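Local coordinates for protein glutathione S-transferase (Vibrio parahaemolyticus, PDB 7MIQ) that probably conjugates glutathione to electrophilic substrates, as a dimeric glutathione S-transferase of the Gtt2 class, at residues I169-A174 with E181-Y186; Y4-A7 with S11-R14; R99-Q104 with S161-T166. One frame throughout, in Å; residues are numbered along the deposited sequence. Where two conformers were deposited one is given.

Interaction 1 of 3, residues I169-A174 with E181-Y186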
loop_
_atom_site.group_PDB
_atom_site.type_symbol
_atom_site.label_atom_id
_atom_site.label_comp_id
_atom_site.label_asym_id
_atom_site.label_seq_id
_atom_site.Cartn_x
_atom_site.Cartn_y
_atom_site.Cartn_z
ATOM N N ILE A 169 -1.540 14.372 5.590
ATOM C CA ILE A 169 -0.283 14.044 6.259
ATOM C C ILE A 169 0.892 14.207 5.300
ATOM O O ILE A 169 1.951 14.725 5.677
ATOM C CB ILE A 169 -0.342 12.620 6.849
ATOM C CG1 ILE A 169 -1.407 12.532 7.946
ATOM C CG2 ILE A 169 1.024 12.199 7.392
ATOM C CD1 ILE A 169 -1.139 13.433 9.133
ATOM N N PHE A 170 0.721 13.777 4.045
ATOM C CA PHE A 170 1.785 13.911 3.050
ATOM C C PHE A 170 2.143 15.375 2.819
ATOM O O PHE A 170 3.322 15.749 2.848
ATOM C CB PHE A 170 1.364 13.232 1.739
ATOM C CG PHE A 170 2.112 13.721 0.520
ATOM C CD1 PHE A 170 3.496 13.651 0.452
ATOM C CD2 PHE A 170 1.422 14.239 -0.567
ATOM C CE1 PHE A 170 4.177 14.102 -0.673
ATOM C CE2 PHE A 170 2.093 14.690 -1.692
ATOM C CZ PHE A 170 3.473 14.620 -1.746
ATOM N N ILE A 171 1.138 16.222 2.586
ATOM C CA ILE A 171 1.420 17.636 2.353
ATOM C C ILE A 171 1.984 18.286 3.614
ATOM O O ILE A 171 2.852 19.165 3.530
ATOM C CB ILE A 171 0.157 18.355 1.836
ATOM C CG1 ILE A 171 -0.202 17.869 0.425
ATOM C CG2 ILE A 171 0.338 19.873 1.848
ATOM C CD1 ILE A 171 0.938 17.977 -0.588
ATOM N N GLY A 172 1.528 17.858 4.795
ATOM C CA GLY A 172 2.154 18.315 6.028
ATOM C C GLY A 172 3.636 17.991 6.080
ATOM O O GLY A 172 4.451 18.826 6.484
ATOM N N PHE A 173 4.003 16.773 5.672
ATOM C CA PHE A 173 5.412 16.413 5.545
ATOM C C PHE A 173 6.143 17.387 4.632
ATOM O O PHE A 173 7.195 17.930 4.992
ATOM C CB PHE A 173 5.545 14.989 4.998
ATOM C CG PHE A 173 5.908 13.958 6.027
ATOM C CD1 PHE A 173 7.169 13.940 6.595
ATOM C CD2 PHE A 173 4.998 12.978 6.394
ATOM C CE1 PHE A 173 7.508 12.984 7.532
ATOM C CE2 PHE A 173 5.332 12.018 7.334
ATOM C CZ PHE A 173 6.591 12.024 7.903
ATOM N N ALA A 174 5.592 17.620 3.437
ATOM C CA ALA A 174 6.287 18.419 2.432
ATOM C C ALA A 174 6.511 19.850 2.908
ATOM O O ALA A 174 7.607 20.400 2.747
ATOM C CB ALA A 174 5.493 18.410 1.125
ATOM N N GLU A 181 7.578 24.843 -0.553
ATOM C CA GLU A 181 6.516 25.849 -0.625
ATOM C C GLU A 181 5.408 25.354 -1.558
ATOM O O GLU A 181 5.196 25.856 -2.664
ATOM C CB GLU A 181 7.081 27.190 -1.072
ATOM C CG GLU A 181 8.066 27.790 -0.083
ATOM C CD GLU A 181 8.416 29.228 -0.402
ATOM O OE1 GLU A 181 7.941 29.747 -1.434
ATOM O OE2 GLU A 181 9.164 29.842 0.387
ATOM N N VAL A 182 4.678 24.348 -1.070
ATOM C CA VAL A 182 3.666 23.682 -1.889
ATOM C C VAL A 182 2.562 24.656 -2.273
ATOM O O VAL A 182 2.142 24.722 -3.434
ATOM C CB VAL A 182 3.094 22.461 -1.146
ATOM C CG1 VAL A 182 1.949 21.844 -1.938
ATOM C CG2 VAL A 182 4.183 21.433 -0.885
ATOM N N PHE A 183 2.085 25.437 -1.302
ATOM C CA PHE A 183 0.871 26.217 -1.505
ATOM C C PHE A 183 1.104 27.416 -2.415
ATOM O O PHE A 183 0.174 27.859 -3.096
ATOM C CB PHE A 183 0.316 26.654 -0.154
ATOM C CG PHE A 183 0.001 25.502 0.758
ATOM C CD1 PHE A 183 -0.477 24.305 0.238
ATOM C CD2 PHE A 183 0.202 25.601 2.123
ATOM C CE1 PHE A 183 -0.760 23.235 1.066
ATOM C CE2 PHE A 183 -0.082 24.530 2.960
ATOM C CZ PHE A 183 -0.561 23.348 2.427
ATOM N N GLU A 184 2.326 27.954 -2.440
ATOM C CA GLU A 184 2.638 29.017 -3.390
ATOM C C GLU A 184 2.552 28.514 -4.823
ATOM O O GLU A 184 2.042 29.211 -5.708
ATOM C CB GLU A 184 4.034 29.583 -3.117
ATOM C CG GLU A 184 4.193 30.263 -1.773
ATOM C CD GLU A 184 3.350 31.512 -1.645
ATOM O OE1 GLU A 184 3.612 32.483 -2.385
ATOM O OE2 GLU A 184 2.419 31.517 -0.812
ATOM N N LYS A 185 3.044 27.301 -5.069
ATOM C CA LYS A 185 3.181 26.761 -6.440
ATOM C C LYS A 185 1.966 25.957 -6.897
ATOM O O LYS A 185 1.795 25.848 -8.110
ATOM C CB LYS A 185 4.415 25.867 -6.496
ATOM C CG LYS A 185 5.639 26.374 -5.747
ATOM C CD LYS A 185 6.655 25.283 -5.485
ATOM C CE LYS A 185 8.086 25.759 -5.613
ATOM N NZ LYS A 185 8.551 25.718 -7.020
ATOM N N TYR A 186 1.136 25.438 -5.997
ATOM C CA TYR A 186 0.070 24.515 -6.380
ATOM C C TYR A 186 -1.242 24.966 -5.751
ATOM O O TYR A 186 -1.618 24.511 -4.661
ATOM C CB TYR A 186 0.450 23.085 -6.001
ATOM C CG TYR A 186 1.725 22.649 -6.691
ATOM C CD1 TYR A 186 1.742 22.399 -8.060
ATOM C CD2 TYR A 186 2.916 22.515 -5.985
ATOM C CE1 TYR A 186 2.902 22.013 -8.704
ATOM C CE2 TYR A 186 4.085 22.127 -6.623
ATOM C CZ TYR A 186 4.070 21.878 -7.982
ATOM O OH TYR A 186 5.226 21.494 -8.624
#

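Interaction 2 of 3, residues Y4-A7 with S11-R14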
loop_
_atom_site.group_PDB
_atom_site.type_symbol
_atom_site.label_atom_id
_atom_site.label_comp_id
_atom_site.label_asym_id
_atom_site.label_seq_id
_atom_site.Cartn_x
_atom_site.Cartn_y
_atom_site.Cartn_z
ATOM N N TYR A 4 -2.508 1.497 20.978
ATOM C CA TYR A 4 -1.169 1.834 21.447
ATOM C C TYR A 4 -0.520 2.817 20.480
ATOM O O TYR A 4 -0.470 2.568 19.271
ATOM C CB TYR A 4 -0.307 0.577 21.574
ATOM C CG TYR A 4 -0.809 -0.414 22.602
ATOM C CD1 TYR A 4 -1.760 -1.371 22.267
ATOM C CD2 TYR A 4 -0.327 -0.395 23.907
ATOM C CE1 TYR A 4 -2.220 -2.278 23.208
ATOM C CE2 TYR A 4 -0.781 -1.298 24.852
ATOM C CZ TYR A 4 -1.726 -2.237 24.496
ATOM O OH TYR A 4 -2.179 -3.138 25.434
ATOM N N GLU A 5 -0.007 3.921 21.016
ATOM C CA GLU A 5 0.470 5.007 20.173
ATOM C C GLU A 5 1.529 5.790 20.929
ATOM O O GLU A 5 1.625 5.710 22.158
ATOM C CB GLU A 5 -0.682 5.931 19.763
ATOM C CG GLU A 5 -1.377 6.580 20.961
ATOM C CD GLU A 5 -2.518 7.497 20.570
ATOM O OE1 GLU A 5 -2.839 7.584 19.367
ATOM O OE2 GLU A 5 -3.092 8.136 21.476
ATOM N N THR A 6 2.329 6.544 20.177
ATOM C CA THR A 6 3.180 7.572 20.757
ATOM C C THR A 6 2.513 8.935 20.582
ATOM O O THR A 6 1.545 9.091 19.833
ATOM C CB THR A 6 4.587 7.553 20.143
ATOM O OG1 THR A 6 4.510 7.721 18.725
ATOM C CG2 THR A 6 5.287 6.235 20.453
ATOM N N ALA A 7 3.053 9.931 21.289
ATOM C CA ALA A 7 2.298 11.153 21.552
ATOM C C ALA A 7 2.039 11.960 20.285
ATOM O O ALA A 7 0.941 12.503 20.106
ATOM C CB ALA A 7 3.032 12.009 22.584
ATOM N N SER A 11 2.122 8.446 11.786
ATOM C CA SER A 11 1.434 7.172 11.594
ATOM C C SER A 11 0.278 7.015 12.575
ATOM O O SER A 11 -0.787 6.497 12.217
ATOM C CB SER A 11 2.426 6.016 11.737
ATOM O OG SER A 11 3.042 6.031 13.016
ATOM N N CYS A 12 0.466 7.464 13.818
ATOM C CA CYS A 12 -0.609 7.381 14.801
ATOM C C CYS A 12 -1.677 8.441 14.558
ATOM O O CYS A 12 -2.868 8.185 14.777
ATOM C CB CYS A 12 -0.036 7.503 16.216
ATOM S SG CYS A 12 1.084 6.148 16.658
ATOM N N LYS A 13 -1.277 9.633 14.104
ATOM C CA LYS A 13 -2.259 10.665 13.778
ATOM C C LYS A 13 -3.159 10.245 12.621
ATOM O O LYS A 13 -4.300 10.708 12.526
ATOM C CB LYS A 13 -1.557 11.983 13.442
ATOM C CG LYS A 13 -0.987 12.726 14.647
ATOM C CD LYS A 13 -2.073 13.071 15.656
ATOM C CE LYS A 13 -1.516 13.911 16.794
ATOM N NZ LYS A 13 -2.569 14.311 17.766
ATOM N N ARG A 14 -2.663 9.393 11.719
ATOM C CA ARG A 14 -3.523 8.882 10.656
ATOM C C ARG A 14 -4.730 8.159 11.239
ATOM O O ARG A 14 -5.855 8.312 10.749
ATOM C CB ARG A 14 -2.736 7.952 9.732
ATOM C CG ARG A 14 -1.698 8.658 8.866
ATOM C CD ARG A 14 -0.893 7.654 8.057
ATOM N NE ARG A 14 -1.625 7.163 6.894
ATOM C CZ ARG A 14 -1.147 6.277 6.033
ATOM N NH1 ARG A 14 0.048 5.732 6.192
ATOM N NH2 ARG A 14 -1.887 5.927 4.985
HETATM O O HOH W 1 -2.973 6.330 16.744
HETATM O O HOH W 2 -1.977 11.984 19.465
#

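Interaction 3 of 3, residues R99-Q104 with S161-T166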
loop_
_atom_site.group_PDB
_atom_site.type_symbol
_atom_site.label_atom_id
_atom_site.label_comp_id
_atom_site.label_asym_id
_atom_site.label_seq_id
_atom_site.Cartn_x
_atom_site.Cartn_y
_atom_site.Cartn_z
ATOM N N ARG A 99 -2.939 4.282 -2.943
ATOM C CA ARG A 99 -1.627 3.711 -3.226
ATOM C C ARG A 99 -0.737 4.695 -3.975
ATOM O O ARG A 99 0.475 4.755 -3.727
ATOM C CB ARG A 99 -1.797 2.410 -4.009
ATOM C CG ARG A 99 -2.380 1.306 -3.145
ATOM C CD ARG A 99 -2.723 0.037 -3.902
ATOM N NE ARG A 99 -2.978 -1.030 -2.941
ATOM C CZ ARG A 99 -2.040 -1.834 -2.457
ATOM N NH1 ARG A 99 -0.796 -1.792 -2.905
ATOM N NH2 ARG A 99 -2.355 -2.695 -1.494
ATOM N N VAL A 100 -1.315 5.476 -4.888
ATOM C CA VAL A 100 -0.538 6.493 -5.598
ATOM C C VAL A 100 -0.001 7.529 -4.616
ATOM O O VAL A 100 1.194 7.853 -4.619
ATOM C CB VAL A 100 -1.390 7.144 -6.702
ATOM C CG1 VAL A 100 -0.702 8.380 -7.242
ATOM C CG2 VAL A 100 -1.651 6.148 -7.826
ATOM N N VAL A 101 -0.873 8.054 -3.748
ATOM C CA VAL A 101 -0.434 9.055 -2.774
ATOM C C VAL A 101 0.591 8.461 -1.807
ATOM O O VAL A 101 1.574 9.118 -1.441
ATOM C CB VAL A 101 -1.646 9.649 -2.027
ATOM C CG1 VAL A 101 -1.191 10.487 -0.839
ATOM C CG2 VAL A 101 -2.504 10.495 -2.970
ATOM N N GLU A 102 0.381 7.217 -1.374
ATOM C CA GLU A 102 1.297 6.586 -0.389
ATOM C C GLU A 102 2.671 6.325 -1.024
ATOM O O GLU A 102 3.640 6.849 -0.498
ATOM C CB GLU A 102 0.702 5.313 0.200
ATOM C CG GLU A 102 -0.318 5.573 1.281
ATOM C CD GLU A 102 -0.969 4.300 1.780
ATOM O OE1 GLU A 102 -1.443 3.508 0.943
ATOM O OE2 GLU A 102 -0.992 4.108 2.992
ATOM N N PHE A 103 2.753 5.589 -2.136
ATOM C CA PHE A 103 4.055 5.325 -2.758
ATOM C C PHE A 103 4.710 6.602 -3.272
ATOM O O PHE A 103 5.826 6.948 -2.871
ATOM C CB PHE A 103 3.930 4.333 -3.914
ATOM C CG PHE A 103 5.250 3.781 -4.377
ATOM C CD1 PHE A 103 5.912 2.821 -3.628
ATOM C CD2 PHE A 103 5.830 4.224 -5.554
ATOM C CE1 PHE A 103 7.126 2.312 -4.045
ATOM C CE2 PHE A 103 7.046 3.718 -5.978
ATOM C CZ PHE A 103 7.696 2.761 -5.222
ATOM N N GLN A 104 4.044 7.295 -4.196
ATOM C CA GLN A 104 4.681 8.411 -4.884
ATOM C C GLN A 104 4.780 9.659 -4.019
ATOM O O GLN A 104 5.563 10.558 -4.343
ATOM C CB GLN A 104 3.929 8.722 -6.182
ATOM C CG GLN A 104 3.810 7.514 -7.109
ATOM C CD GLN A 104 3.000 7.797 -8.361
ATOM O OE1 GLN A 104 3.043 8.902 -8.903
ATOM N NE2 GLN A 104 2.254 6.796 -8.827
ATOM N N SER A 161 -12.541 11.182 1.673
ATOM C CA SER A 161 -12.267 9.775 1.930
ATOM C C SER A 161 -10.967 9.655 2.713
ATOM O O SER A 161 -10.289 10.647 2.995
ATOM C CB SER A 161 -12.180 8.977 0.625
ATOM O OG SER A 161 -10.945 9.220 -0.029
ATOM N N VAL A 162 -10.609 8.411 3.047
ATOM C CA VAL A 162 -9.374 8.148 3.780
ATOM C C VAL A 162 -8.155 8.653 3.013
ATOM O O VAL A 162 -7.129 8.989 3.616
ATOM C CB VAL A 162 -9.265 6.640 4.092
ATOM C CG1 VAL A 162 -9.108 5.840 2.806
ATOM C CG2 VAL A 162 -8.111 6.366 5.057
ATOM N N VAL A 163 -8.242 8.724 1.680
ATOM C CA VAL A 163 -7.109 9.215 0.899
ATOM C C VAL A 163 -6.805 10.666 1.240
ATOM O O VAL A 163 -5.644 11.096 1.203
ATOM C CB VAL A 163 -7.373 9.035 -0.609
ATOM C CG1 VAL A 163 -6.151 9.461 -1.421
ATOM C CG2 VAL A 163 -7.736 7.586 -0.918
ATOM N N ASP A 164 -7.830 11.442 1.587
ATOM C CA ASP A 164 -7.607 12.841 1.932
ATOM C C ASP A 164 -6.942 12.986 3.294
ATOM O O ASP A 164 -6.210 13.957 3.524
ATOM C CB ASP A 164 -8.935 13.593 1.881
ATOM C CG ASP A 164 -9.564 13.549 0.499
ATOM O OD1 ASP A 164 -9.076 14.266 -0.400
ATOM O OD2 ASP A 164 -10.521 12.773 0.302
ATOM N N ILE A 165 -7.173 12.040 4.209
ATOM C CA ILE A 165 -6.409 12.028 5.455
ATOM C C ILE A 165 -4.936 11.791 5.155
ATOM O O ILE A 165 -4.052 12.504 5.647
ATOM C CB ILE A 165 -6.960 10.959 6.418
ATOM C CG1 ILE A 165 -8.441 11.207 6.710
ATOM C CG2 ILE A 165 -6.148 10.935 7.711
ATOM C CD1 ILE A 165 -9.069 10.141 7.583
ATOM N N THR A 166 -4.658 10.788 4.320
ATOM C CA THR A 166 -3.284 10.461 3.959
ATOM C C THR A 166 -2.633 11.589 3.165
ATOM O O THR A 166 -1.456 11.903 3.375
ATOM C CB THR A 166 -3.269 9.152 3.169
ATOM O OG1 THR A 166 -3.768 8.099 4.005
ATOM C CG2 THR A 166 -1.862 8.808 2.701
#

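Interaction 1 of 3, residues I169-A174 with E181-Y186
The Phe183 ring meets Ile171 obliquely. Ile171 CG2 sits 3.6 Å from Phe183 CE1 and equally near CZ, so the methyl touches the end of the ring far from the backbone. A second aromatic group, the ring of Phe193 on helix 187-196, also meets Phe183, with the two planes at about 45°. Ala190 of the same helix touches Phe183 as well. Ile171 reaches Phe183 because CG2 stands anti to the backbone N. Its other branch ends in CD1, which lies 4.2 Å from Val182 CG1. These residues belong to the all-helical C-terminal domain of the glutathione S-transferase fold. Here the short helix 182-185 follows helix 162-177 after a brief connection and packs against it. That turn is closed by a bond of 2.8 Å from Tyr186 N to Val182 O. The valine faces helix 162-177 with both methyls. Val182 CG2 approaches Ala174 CB at 3.9 Å, and the small alanine is consistent with the 7.3 Å between Ala174 CA and Val182 CA. Trp192 of helix 187-196 also packs on Ile171, and Ile189 on Val182.

Interaction 2 of 3, residues Y4-A7 with S11-R14
Glu5 and Cys12 meet first through their CB region. Glu5 CB lies 3.6 Å from Cys12 SG, and the sulfur also rests near Glu5 CA. Glu5 CG then turns into the position between the backbone N and the carbonyl carbon (chi1 60°), and the chain runs out extended to the carboxylate. At the tip, Glu5 OE1 takes a hydrogen bond of 2.9 Å from a water. The same water donates to Cys12 O at 2.7 Å, so it bridges the strand side chain to the helix backbone. The main partner of Glu5 OE1 is Arg28, which forms a salt bridge with it from the neighbouring strand 27-30. Further along, Cys12 SG comes within 3.8 Å of Thr6 N, a contact and not a hydrogen bond. A second water links the end of the contact. It donates to Ala7 O at 3.0 Å and accepts from Lys13 NZ at 2.9 Å. The segments belong to the first beta-alpha-beta unit of the thioredoxin-like N-terminal domain, in which strand 2-5 leads into helix 10-22 and on to strand 27-30. Nothing crosses directly as a hydrogen bond between the two segments. The sulfur and aliphatic atoms supply the direct contact, while two waters carry the polar links. Glu5 OE1 and Lys13 NZ are 6.9 Å apart, so their opposite charges probably attract only weakly, and Arg28 is likely to dominate the electrostatics of the carboxylate.

Interaction 3 of 3, residues R99-Q104 with S161-T166
Val101 and Thr166 make the close part of this contact, together with the aliphatic stem of Glu102. Thr166 CG2 is the methyl that does the touching. It lies 4.0 Å from Val101 CG1 and 3.9 Å from Glu102 CG. The Val101 and Thr166 side chains slide past each other in opposite directions, whereas Glu102 crosses Thr166 at about a right angle. Thr166 CG2 stands anti to the backbone N (chi1 -62° for OG1), which sends the methyl to helix 88-114 and leaves OG1 for polar partners. The other end is thinner: a single pair of methyls meets, Val101 CG2 and Val163 CG1 at 4.1 Å, crossing obliquely. This end is still buried, with Ile155 and Ala156 also on Val163. Segments 99-104 and 162-166 run nearly parallel, their axes at 17° and 9.8 Å apart at the closest, and belong to the helical bundle of the C-terminal domain. Helix 162-177 starts in a capping box. Ser161 OG accepts from Val163 N, and Asp164 OD2 accepts from Ser161 N at 2.9 Å through its anti lone pair. Such an N-capping box at this helix is a known feature of the glutathione S-transferase fold. The second subunit lies beside helix 88-114. In the conformer given for Glu102, Arg99 forms a salt bridge with Glu102 of that subunit, and Glu102 with its Arg99. Within the chain the same conformer makes a salt bridge with Arg14, and Thr166 OG1 bonds His98. The contact itself is thus apolar, but it is bordered by buried charge. In this conformer, arginines from both subunits probably stabilise the ionised form of the Glu102 carboxylate.

How the interactions relate
Arg14 ties the N-terminal domain to the helical domain. Its NH2 lies 2.8 Å from Glu102 OE2, a salt bridge, and 3.0 Å from Thr166 OG1, a probable hydrogen bond, so interaction 2 reaches interaction 3 although their centres are about 17 Å apart. Arg14 CG also packs on Ile169 CG1 at 4.0 Å, which brings in interaction 1, about 22 Å away between centres. Interactions 1 and 3 share helix 162-177, using successive parts of it, with centres about 14 Å apart. In this family glutathione binds chiefly to the thioredoxin-like domain, so interaction 2 is probably nearest that site, while interaction 3 borders the dimer interface.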